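Local coordinates for protein diaminopimelate decarboxylase (Aquifex aeolicus, PDB 2P3E) that probably catalyses the pyridoxal-phosphate-dependent decarboxylation of meso-diaminopimelate to L-lysine, the last step of lysine biosynthesis, at residues B[329-334]-B[368-373]; B[35-40]-B[289-294]; B[337-342]-B[358-363]; B[4-9]-B[246-251]. One frame throughout, in Å; residues are numbered along the deposited sequence.

Interactions 1, 2 and 3 are antiparallel strand pairings in one mixed beta-sheet, that of the beta domain of this fold-type III decarboxylase; interaction 4 ties the N-terminal helix 3-7 to a loop of the cofactor-binding barrel domain. Strand 289-301 lies between strands 36-40 and 368-371, which puts the centres of interactions 2 and 1 about 10 Å apart. Interaction 3 falls, along the chain, between the two halves of interaction 1, with centres about 12 Å apart. Interactions 2 and 4 each join an N-terminal segment to one more than 230 residues later, and their segments alternate in sequence. Interaction 4 meets interaction 1 where Leu-372, just past strand 368-371, packs on Tyr-7, so strand end, helix and barrel loop adjoin.

Interaction 1: residues B[329-334]-B[368-373]; sequences IPVETK and YLAVLS
Ile-329 faces Ala-370 in a short antiparallel pairing within the beta domain of this class-II (fold-type III) decarboxylase, where strand 328-330 runs out beside strand 368-371. Their side chains lie on the same face of the sheet. With CG1 of Ile-329 set between its own backbone N and carbonyl carbon (chi1 62°), this branch lies over the neighbouring strand, and CG1 comes within 3.9 Å of Ala-370 CB. Farther out, the tip of Ile-329 crosses Leu-372 at about a right angle, CD1 to CD2 4.2 Å, and both side chains also touch Leu-4 of helix 3-7. Pro-330 and Leu-369 diverge instead, although the CD2 branch of the leucine still reaches back to 4.0 Å from Pro-330 CA.

The backbone fixes this register with two bonds: Ile-329 N gives its hydrogen to Ala-370 O, and the return bond, Ala-370 N to Ile-329 O at 2.7 Å, is nearly straight at 174°. Beyond the proline the strand ends, yet Val-331 still points toward its neighbour, and its CG2 methyl rests 3.7 Å from Tyr-368 CB. The tyrosine ring leads away from Val-331 to lie among helix 25-32 and strand 289-301. Tyr-368 O accepts twice: from Val-331 N at 3.1 Å, tilted 34° from the carbonyl plane, and from a water that in turn accepts from Glu-332 N at 2.9 Å.

Interaction 2: residues B[35-40]-B[289-294]; sequences PLYVYS and GILITQ
This is a buried antiparallel pairing of two sheet strands, 36-40 and 289-294, which brings a segment near the N-terminus into the beta domain beside the strand that follows the cofactor-binding barrel. Leu-36 pairs with Ile-292 and Val-38 with Ile-290, each pair exchanging two backbone hydrogen bonds; that from Ile-292 N to Leu-36 O is 2.7 Å long and almost straight at 178°.

On one face of the sheet, Tyr-37 and Leu-291 make the main side-chain contact. The leucine's CD1 methyl sits over the centre of the phenol ring, 3.9 Å from its centroid and 10° off the ring normal, a CH-pi contact. With CG anti to the backbone N (chi1 175°), Leu-291 lays this CD1 branch over the ring and also 4.1 Å from Pro-35 CB. The phenol's hydroxyl is held by a hydrogen bond with the backbone oxygen of Asp-315. A leucine in place of Tyr-37 would probably leave that oxygen without its phenol partner and Leu-291 without an aromatic face to pack on. Along the same face, Gly-289 has no side chain, and the Tyr-39 ring comes up beside it, with Tyr-39 CD1 3.7 Å from the glycine CA.

The other face is aliphatic: Val-38 CG2 touches Ile-292 CG1 at 4.0 Å, while Val-38 CB packs on Ile-290 CG1. Leu-25 and Leu-28 of helix 25-32 cover this face, strand 392-397 continues the sheet beyond strand 36-40, and strand 368-371 borders strand 289-301.

Interaction 3: residues B[337-342]-B[358-363]; sequences KKVVAD and REIEEV
Val-339 and Ile-360 sit opposite each other in an antiparallel pair of strands, 338-342 with 358-361, part of the mixed sheet of the beta domain. They exchange two backbone hydrogen bonds, the shorter from Val-339 N to Ile-360 O at 2.7 Å, and their CG2 methyls lie side by side at 4.3 Å. Ala-341 and Arg-358 repeat the reciprocal pattern at the next hydrogen-bonded pair, past Val-340 and Glu-359, and Glu-362 N to Lys-337 O extends it past the strand end.

Around this backbone, charged side chains drape over aliphatic ones. Glu-362 runs extended beyond CG and crosses Val-339 at about a right angle, its CG 3.5 Å from the CG1 methyl. There its carboxylate meets Lys-337, whose chain bends at chi3 (67°) to bring NZ to 3.4 Å from OE2, a salt bridge made by an exposed lysine. Next along, the Glu-359 carboxylate reaches Val-340, with OE2 3.3 Å from CG2.

Farther out, strand 304-309 supplies Ile-307, which packs against both Ala-341 and Ile-360, while Leu-369 of strand 368-371 also touches Ile-360. Arg-358 bends off the pair to give a hydrogen bond from NH1 to the backbone oxygen of His-326 and a cation-pi contact with Tyr-325. Glu-361 turns away to Arg-336 and the backbone N of Lys-334. A water lies 2.9 Å from Lys-338 O and 2.7 Å from Glu-359 OE1.

Interaction 4: residues B[4-9]-B[246-251]; sequences LKEYNP and GIKYKP
Tyr-7, in the last turn of helix 3-7, comes closest to the irregular loop 246-251 at Lys-248, with their CA atoms 6.4 Å apart and no hydrogen bond running from backbone to backbone between the two segments. Lys-248 points toward the helix and crosses the Tyr-7 ring at about a right angle. Its CD lies over the centre of one face, 3.8 Å from the centroid and 9° off the ring normal, a CH-pi contact made by the aliphatic part of the chain. A bend at chi4 (70°) then turns NZ to Glu-6, where it forms a salt bridge of 3.0 Å with OE1, met from above the carboxylate plane. The ammonium also gives hydrogen bonds to Pro-251 O, at 2.8 Å, and to the backbone oxygen of Asp-253, so three oxygens hold it.

This loop belongs to the pyridoxal-binding TIM-barrel domain, and the helix packs against it while also touching Leu-372, just past strand 368-371 of the beta domain. At the far end of the ring, the Tyr-7 hydroxyl donates to Tyr-249 O at 2.8 Å, approaching 51° out of the carbonyl plane, and Pro-251 CD lies 3.6 Å from the same OH. A serine in place of Tyr-7 would probably leave Tyr-249 O without this donor and open a gap beneath the lysine chain.

Tyr-249 itself points away from the helix. Its hydroxyl hydrogen-bonds NH1 of Arg-282, a residue that probably binds both cofactor and substrate, and its ring meets His-326 edge-to-face, with Ile-247 CG1 over one face.

Interaction 1: residues B[329-334]-B[368-373]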
# COMPACT_ATOMS: atom_id res chain seq x y z
N ILE B 329 13.56 -18.56 1.79
CA ILE B 329 14.73 -19.43 1.80
C ILE B 329 16.01 -18.59 1.83
O ILE B 329 16.01 -17.45 1.33
CB ILE B 329 14.76 -20.38 0.57
CG1 ILE B 329 14.83 -19.57 -0.75
CG2 ILE B 329 13.54 -21.30 0.61
CD1 ILE B 329 14.92 -20.40 -2.04
N PRO B 330 17.10 -19.16 2.39
CA PRO B 330 18.37 -18.44 2.34
C PRO B 330 18.99 -18.48 0.94
O PRO B 330 18.83 -19.46 0.18
CB PRO B 330 19.22 -19.18 3.38
CG PRO B 330 18.71 -20.61 3.34
CD PRO B 330 17.22 -20.47 3.08
N VAL B 331 19.63 -17.38 0.56
CA VAL B 331 20.37 -17.32 -0.70
C VAL B 331 21.63 -18.22 -0.59
O VAL B 331 22.06 -18.79 -1.59
CB VAL B 331 20.71 -15.84 -1.06
CG1 VAL B 331 21.78 -15.73 -2.18
CG2 VAL B 331 19.43 -15.06 -1.44
N GLU B 332 22.18 -18.33 0.62
CA GLU B 332 23.29 -19.25 0.92
C GLU B 332 22.85 -20.32 1.93
O GLU B 332 22.49 -19.99 3.06
CB GLU B 332 24.51 -18.50 1.48
CG GLU B 332 25.30 -17.63 0.50
CD GLU B 332 26.70 -17.23 1.00
OE1 GLU B 332 27.11 -17.63 2.11
OE2 GLU B 332 27.42 -16.51 0.27
N THR B 333 22.84 -21.59 1.51
CA THR B 333 22.67 -22.71 2.45
C THR B 333 24.03 -23.03 3.08
O THR B 333 25.03 -23.16 2.37
CB THR B 333 22.27 -24.04 1.77
OG1 THR B 333 21.54 -23.82 0.56
CG2 THR B 333 21.46 -24.94 2.74
N LYS B 334 24.05 -23.20 4.41
CA LYS B 334 25.32 -23.42 5.12
C LYS B 334 25.32 -24.59 6.12
O LYS B 334 26.12 -24.59 7.06
CB LYS B 334 25.75 -22.14 5.85
CG LYS B 334 26.46 -21.13 4.97
CD LYS B 334 26.71 -19.85 5.73
CE LYS B 334 27.48 -18.86 4.87
NZ LYS B 334 27.68 -17.57 5.59
N TYR B 368 21.58 -12.69 2.73
CA TYR B 368 20.37 -12.42 1.95
C TYR B 368 19.35 -13.57 2.04
O TYR B 368 19.74 -14.75 2.11
CB TYR B 368 20.71 -12.17 0.48
CG TYR B 368 21.75 -11.10 0.28
CD1 TYR B 368 21.41 -9.75 0.36
CD2 TYR B 368 23.09 -11.44 0.00
CE1 TYR B 368 22.39 -8.75 0.18
CE2 TYR B 368 24.07 -10.46 -0.18
CZ TYR B 368 23.71 -9.13 -0.09
OH TYR B 368 24.66 -8.14 -0.30
N LEU B 369 18.06 -13.20 2.01
CA LEU B 369 16.96 -14.17 1.93
C LEU B 369 16.19 -13.97 0.61
O LEU B 369 16.15 -12.85 0.09
CB LEU B 369 16.00 -14.00 3.11
CG LEU B 369 16.57 -14.07 4.54
CD1 LEU B 369 15.50 -13.83 5.61
CD2 LEU B 369 17.22 -15.43 4.72
N ALA B 370 15.61 -15.05 0.08
CA ALA B 370 14.72 -15.00 -1.07
C ALA B 370 13.28 -15.29 -0.65
O ALA B 370 12.99 -16.35 -0.08
CB ALA B 370 15.18 -16.00 -2.15
N VAL B 371 12.40 -14.34 -0.93
CA VAL B 371 10.97 -14.47 -0.69
C VAL B 371 10.33 -14.90 -2.02
O VAL B 371 10.37 -14.15 -3.01
CB VAL B 371 10.32 -13.14 -0.18
CG1 VAL B 371 8.83 -13.33 0.14
CG2 VAL B 371 11.08 -12.60 1.07
N LEU B 372 9.75 -16.10 -2.06
CA LEU B 372 9.27 -16.65 -3.33
C LEU B 372 7.87 -16.15 -3.67
O LEU B 372 7.21 -15.56 -2.81
CB LEU B 372 9.30 -18.19 -3.32
CG LEU B 372 10.64 -18.87 -3.01
CD1 LEU B 372 10.49 -20.38 -3.20
CD2 LEU B 372 11.79 -18.30 -3.85
N SER B 373 7.45 -16.36 -4.92
CA SER B 373 6.05 -16.15 -5.33
C SER B 373 5.65 -14.68 -5.20
O SER B 373 4.51 -14.35 -4.87
CB SER B 373 5.10 -17.03 -4.48
OG SER B 373 5.64 -18.33 -4.26
O HOH W 1 21.69 -16.50 2.87

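Interaction 2: residues B[35-40]-B[289-294]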
# COMPACT_ATOMS: atom_id res chain seq x y z
N PRO B 35 16.20 -3.86 -0.90
CA PRO B 35 15.38 -4.92 -1.49
C PRO B 35 15.48 -4.95 -3.01
O PRO B 35 15.67 -3.91 -3.64
CB PRO B 35 13.94 -4.54 -1.08
CG PRO B 35 14.10 -3.62 0.10
CD PRO B 35 15.38 -2.87 -0.15
N LEU B 36 15.36 -6.15 -3.59
CA LEU B 36 15.46 -6.36 -5.03
C LEU B 36 14.40 -7.34 -5.52
O LEU B 36 14.32 -8.48 -5.02
CB LEU B 36 16.86 -6.91 -5.39
CG LEU B 36 17.22 -7.04 -6.88
CD1 LEU B 36 17.25 -5.65 -7.52
CD2 LEU B 36 18.58 -7.75 -7.09
N TYR B 37 13.59 -6.91 -6.48
CA TYR B 37 12.70 -7.82 -7.19
C TYR B 37 13.41 -8.39 -8.40
O TYR B 37 13.90 -7.66 -9.26
CB TYR B 37 11.42 -7.09 -7.63
CG TYR B 37 10.32 -7.09 -6.59
CD1 TYR B 37 10.04 -5.96 -5.82
CD2 TYR B 37 9.54 -8.24 -6.38
CE1 TYR B 37 8.98 -5.97 -4.86
CE2 TYR B 37 8.53 -8.26 -5.43
CZ TYR B 37 8.25 -7.13 -4.68
OH TYR B 37 7.21 -7.20 -3.76
N VAL B 38 13.43 -9.72 -8.48
CA VAL B 38 14.12 -10.42 -9.57
C VAL B 38 13.11 -11.28 -10.31
O VAL B 38 12.40 -12.06 -9.68
CB VAL B 38 15.28 -11.30 -9.02
CG1 VAL B 38 16.02 -12.01 -10.18
CG2 VAL B 38 16.27 -10.46 -8.19
N TYR B 39 13.05 -11.14 -11.64
CA TYR B 39 12.11 -11.87 -12.46
C TYR B 39 12.81 -12.81 -13.45
O TYR B 39 13.88 -12.46 -13.99
CB TYR B 39 11.20 -10.90 -13.24
CG TYR B 39 10.40 -9.96 -12.37
CD1 TYR B 39 9.15 -10.32 -11.87
CD2 TYR B 39 10.91 -8.71 -12.02
CE1 TYR B 39 8.41 -9.44 -11.06
CE2 TYR B 39 10.17 -7.82 -11.22
CZ TYR B 39 8.94 -8.19 -10.74
OH TYR B 39 8.26 -7.28 -9.96
N SER B 40 12.19 -13.96 -13.70
CA SER B 40 12.65 -14.91 -14.72
C SER B 40 11.90 -14.68 -16.02
O SER B 40 10.69 -14.90 -16.11
CB SER B 40 12.45 -16.36 -14.24
OG SER B 40 12.49 -17.29 -15.33
N GLY B 289 8.55 -14.03 -10.14
CA GLY B 289 9.29 -13.03 -9.41
C GLY B 289 9.63 -13.47 -8.00
O GLY B 289 8.84 -14.16 -7.33
N ILE B 290 10.82 -13.07 -7.54
CA ILE B 290 11.23 -13.32 -6.17
C ILE B 290 11.78 -12.03 -5.57
O ILE B 290 12.32 -11.17 -6.29
CB ILE B 290 12.24 -14.49 -6.03
CG1 ILE B 290 13.59 -14.16 -6.65
CG2 ILE B 290 11.70 -15.80 -6.65
CD1 ILE B 290 14.62 -15.20 -6.31
N LEU B 291 11.61 -11.87 -4.26
CA LEU B 291 12.07 -10.67 -3.58
C LEU B 291 13.29 -11.02 -2.74
O LEU B 291 13.23 -11.90 -1.87
CB LEU B 291 10.96 -10.07 -2.71
CG LEU B 291 11.29 -8.86 -1.82
CD1 LEU B 291 11.76 -7.67 -2.66
CD2 LEU B 291 10.05 -8.48 -0.98
N ILE B 292 14.40 -10.32 -3.00
CA ILE B 292 15.64 -10.53 -2.25
C ILE B 292 15.77 -9.44 -1.22
O ILE B 292 15.59 -8.25 -1.52
CB ILE B 292 16.92 -10.51 -3.15
CG1 ILE B 292 16.77 -11.44 -4.37
CG2 ILE B 292 18.19 -10.85 -2.31
CD1 ILE B 292 16.37 -12.90 -4.05
N THR B 293 16.09 -9.85 0.00
CA THR B 293 16.21 -8.92 1.11
C THR B 293 17.43 -9.27 1.96
O THR B 293 17.80 -10.42 2.05
CB THR B 293 14.89 -8.87 1.95
OG1 THR B 293 15.02 -7.91 3.00
CG2 THR B 293 14.53 -10.25 2.56
N GLN B 294 18.04 -8.26 2.57
CA GLN B 294 19.22 -8.47 3.41
C GLN B 294 18.87 -8.36 4.90
O GLN B 294 18.15 -7.44 5.32
CB GLN B 294 20.31 -7.47 3.03
CG GLN B 294 21.64 -7.67 3.77
CD GLN B 294 22.61 -6.56 3.49
OE1 GLN B 294 22.30 -5.38 3.63
NE2 GLN B 294 23.81 -6.94 3.08

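Interaction 3: residues B[337-342]-B[358-363]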
# COMPACT_ATOMS: atom_id res chain seq x y z
N LYS B 337 21.72 -25.26 11.85
CA LYS B 337 20.45 -25.55 12.52
C LYS B 337 19.35 -24.59 12.00
O LYS B 337 19.64 -23.45 11.59
CB LYS B 337 20.63 -25.38 14.03
CG LYS B 337 19.46 -25.82 14.91
CD LYS B 337 19.74 -25.50 16.38
CE LYS B 337 19.78 -23.99 16.62
NZ LYS B 337 20.48 -23.58 17.89
N LYS B 338 18.11 -25.06 11.99
CA LYS B 338 16.98 -24.20 11.67
C LYS B 338 16.38 -23.64 12.95
O LYS B 338 16.44 -24.27 14.01
CB LYS B 338 15.92 -24.97 10.87
CG LYS B 338 16.33 -25.31 9.44
CD LYS B 338 15.09 -25.63 8.62
CE LYS B 338 15.40 -25.90 7.16
NZ LYS B 338 14.11 -25.92 6.39
N VAL B 339 15.83 -22.43 12.86
CA VAL B 339 15.15 -21.82 13.99
C VAL B 339 13.75 -21.39 13.58
O VAL B 339 13.49 -21.18 12.39
CB VAL B 339 15.92 -20.59 14.57
CG1 VAL B 339 17.18 -21.04 15.30
CG2 VAL B 339 16.24 -19.54 13.46
N VAL B 340 12.87 -21.25 14.56
CA VAL B 340 11.57 -20.67 14.34
C VAL B 340 11.71 -19.18 14.62
O VAL B 340 12.15 -18.79 15.71
CB VAL B 340 10.50 -21.29 15.25
CG1 VAL B 340 9.16 -20.61 15.04
CG2 VAL B 340 10.40 -22.77 14.99
N ALA B 341 11.34 -18.36 13.63
CA ALA B 341 11.54 -16.92 13.70
C ALA B 341 10.39 -16.14 13.09
O ALA B 341 9.66 -16.66 12.24
CB ALA B 341 12.86 -16.54 13.00
N ASP B 342 10.22 -14.90 13.58
CA ASP B 342 9.45 -13.89 12.87
C ASP B 342 10.41 -13.13 11.95
O ASP B 342 11.43 -12.61 12.40
CB ASP B 342 8.82 -12.89 13.84
CG ASP B 342 7.62 -13.46 14.58
OD1 ASP B 342 7.28 -14.67 14.45
OD2 ASP B 342 6.98 -12.65 15.28
N ARG B 358 8.10 -18.95 11.59
CA ARG B 358 8.51 -19.72 10.44
C ARG B 358 9.85 -20.39 10.66
O ARG B 358 10.79 -19.77 11.19
CB ARG B 358 8.57 -18.83 9.19
CG ARG B 358 8.86 -19.58 7.89
CD ARG B 358 7.62 -20.31 7.31
NE ARG B 358 6.47 -19.40 7.14
CZ ARG B 358 6.32 -18.57 6.11
NH1 ARG B 358 7.23 -18.53 5.14
NH2 ARG B 358 5.25 -17.76 6.04
N GLU B 359 9.95 -21.64 10.22
CA GLU B 359 11.20 -22.38 10.25
C GLU B 359 12.12 -21.88 9.15
O GLU B 359 11.71 -21.76 7.98
CB GLU B 359 10.95 -23.88 10.08
CG GLU B 359 10.47 -24.58 11.35
CD GLU B 359 11.59 -24.88 12.35
OE1 GLU B 359 12.76 -24.45 12.14
OE2 GLU B 359 11.29 -25.55 13.36
N ILE B 360 13.35 -21.58 9.53
CA ILE B 360 14.35 -21.09 8.60
C ILE B 360 15.75 -21.36 9.15
O ILE B 360 15.96 -21.33 10.36
CB ILE B 360 14.18 -19.57 8.32
CG1 ILE B 360 15.04 -19.14 7.13
CG2 ILE B 360 14.47 -18.74 9.58
CD1 ILE B 360 14.77 -17.70 6.66
N GLU B 361 16.67 -21.66 8.24
CA GLU B 361 18.09 -21.78 8.57
C GLU B 361 18.50 -20.53 9.32
O GLU B 361 18.06 -19.41 8.97
CB GLU B 361 18.87 -21.88 7.27
CG GLU B 361 20.06 -22.80 7.29
CD GLU B 361 20.65 -22.99 5.91
OE1 GLU B 361 19.96 -23.52 5.00
OE2 GLU B 361 21.82 -22.62 5.74
N GLU B 362 19.29 -20.71 10.37
CA GLU B 362 19.84 -19.60 11.10
C GLU B 362 20.61 -18.76 10.08
O GLU B 362 21.39 -19.32 9.29
CB GLU B 362 20.79 -20.07 12.22
CG GLU B 362 20.08 -20.60 13.44
CD GLU B 362 21.03 -21.02 14.55
OE1 GLU B 362 22.20 -21.35 14.27
OE2 GLU B 362 20.59 -21.02 15.72
N VAL B 363 20.32 -17.47 10.04
CA VAL B 363 21.00 -16.55 9.13
C VAL B 363 21.57 -15.40 9.95
O VAL B 363 21.07 -15.11 11.03
CB VAL B 363 20.06 -15.99 8.03
CG1 VAL B 363 19.80 -17.06 6.95
CG2 VAL B 363 18.74 -15.46 8.63
O HOH W 2 13.78 -25.37 14.50

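Interaction 4: residues B[4-9]-B[246-251]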
# COMPACT_ATOMS: atom_id res chain seq x y z
N LEU B 4 12.01 -26.46 -4.54
CA LEU B 4 12.32 -25.18 -5.19
C LEU B 4 11.93 -25.12 -6.66
O LEU B 4 11.39 -24.12 -7.13
CB LEU B 4 13.79 -24.81 -5.02
CG LEU B 4 14.20 -24.35 -3.63
CD1 LEU B 4 15.49 -23.57 -3.76
CD2 LEU B 4 13.10 -23.51 -2.96
N LYS B 5 12.18 -26.21 -7.39
CA LYS B 5 11.77 -26.29 -8.79
C LYS B 5 10.26 -26.38 -9.01
O LYS B 5 9.76 -26.02 -10.08
CB LYS B 5 12.51 -27.44 -9.51
CG LYS B 5 14.01 -27.15 -9.71
CD LYS B 5 14.76 -28.38 -10.23
CE LYS B 5 16.27 -28.25 -9.98
NZ LYS B 5 17.02 -27.64 -11.11
N GLU B 6 9.53 -26.85 -8.00
CA GLU B 6 8.07 -26.82 -8.01
C GLU B 6 7.55 -25.40 -8.02
O GLU B 6 6.51 -25.12 -8.61
CB GLU B 6 7.49 -27.58 -6.82
CG GLU B 6 7.70 -29.10 -6.88
CD GLU B 6 7.19 -29.80 -5.64
OE1 GLU B 6 6.82 -29.14 -4.65
OE2 GLU B 6 7.17 -31.05 -5.66
N TYR B 7 8.28 -24.50 -7.36
CA TYR B 7 7.95 -23.07 -7.40
C TYR B 7 8.31 -22.48 -8.75
O TYR B 7 7.48 -21.87 -9.43
CB TYR B 7 8.66 -22.32 -6.27
CG TYR B 7 8.02 -22.53 -4.93
CD1 TYR B 7 6.86 -21.84 -4.58
CD2 TYR B 7 8.57 -23.43 -4.00
CE1 TYR B 7 6.24 -22.05 -3.37
CE2 TYR B 7 7.96 -23.64 -2.77
CZ TYR B 7 6.80 -22.93 -2.45
OH TYR B 7 6.19 -23.09 -1.24
N ASN B 8 9.56 -22.70 -9.17
CA ASN B 8 10.09 -22.14 -10.40
C ASN B 8 11.25 -23.04 -10.86
O ASN B 8 12.26 -23.15 -10.16
CB ASN B 8 10.56 -20.69 -10.19
CG ASN B 8 10.95 -19.98 -11.48
OD1 ASN B 8 11.58 -20.58 -12.36
ND2 ASN B 8 10.59 -18.69 -11.60
N PRO B 9 11.10 -23.69 -12.03
CA PRO B 9 12.13 -24.66 -12.40
C PRO B 9 13.45 -24.02 -12.84
O PRO B 9 14.42 -24.73 -13.08
CB PRO B 9 11.48 -25.43 -13.56
CG PRO B 9 10.54 -24.48 -14.16
CD PRO B 9 10.03 -23.61 -13.03
N GLY B 246 -5.01 -20.53 -9.62
CA GLY B 246 -4.09 -20.33 -8.51
C GLY B 246 -2.68 -20.84 -8.76
O GLY B 246 -2.44 -21.59 -9.72
N ILE B 247 -1.76 -20.43 -7.90
CA ILE B 247 -0.37 -20.83 -8.02
C ILE B 247 0.09 -21.44 -6.72
O ILE B 247 -0.56 -21.32 -5.69
CB ILE B 247 0.59 -19.66 -8.38
CG1 ILE B 247 0.60 -18.60 -7.26
CG2 ILE B 247 0.23 -19.05 -9.74
CD1 ILE B 247 1.74 -17.56 -7.40
N LYS B 248 1.26 -22.07 -6.77
CA LYS B 248 1.85 -22.67 -5.59
C LYS B 248 2.41 -21.57 -4.70
O LYS B 248 3.32 -20.85 -5.08
CB LYS B 248 2.93 -23.68 -5.99
CG LYS B 248 3.54 -24.47 -4.79
CD LYS B 248 4.86 -25.14 -5.19
CE LYS B 248 5.35 -26.09 -4.10
NZ LYS B 248 4.47 -27.30 -4.03
N TYR B 249 1.84 -21.43 -3.50
CA TYR B 249 2.43 -20.58 -2.48
C TYR B 249 3.06 -21.41 -1.35
O TYR B 249 4.19 -21.16 -0.94
CB TYR B 249 1.38 -19.64 -1.87
CG TYR B 249 1.05 -18.43 -2.73
CD1 TYR B 249 1.96 -17.36 -2.86
CD2 TYR B 249 -0.18 -18.32 -3.36
CE1 TYR B 249 1.65 -16.22 -3.64
CE2 TYR B 249 -0.52 -17.19 -4.14
CZ TYR B 249 0.42 -16.15 -4.28
OH TYR B 249 0.12 -15.05 -5.05
N LYS B 250 2.30 -22.37 -0.84
CA LYS B 250 2.74 -23.24 0.25
C LYS B 250 3.42 -24.50 -0.29
O LYS B 250 3.09 -24.96 -1.40
CB LYS B 250 1.56 -23.59 1.15
CG LYS B 250 1.00 -22.41 1.90
CD LYS B 250 -0.37 -22.72 2.43
CE LYS B 250 -0.81 -21.67 3.40
NZ LYS B 250 -2.13 -22.02 3.98
N PRO B 251 4.40 -25.05 0.46
CA PRO B 251 5.12 -26.24 -0.02
C PRO B 251 4.18 -27.37 -0.42
O PRO B 251 4.47 -28.09 -1.38
CB PRO B 251 5.96 -26.65 1.20
CG PRO B 251 6.18 -25.37 1.93
CD PRO B 251 4.88 -24.62 1.79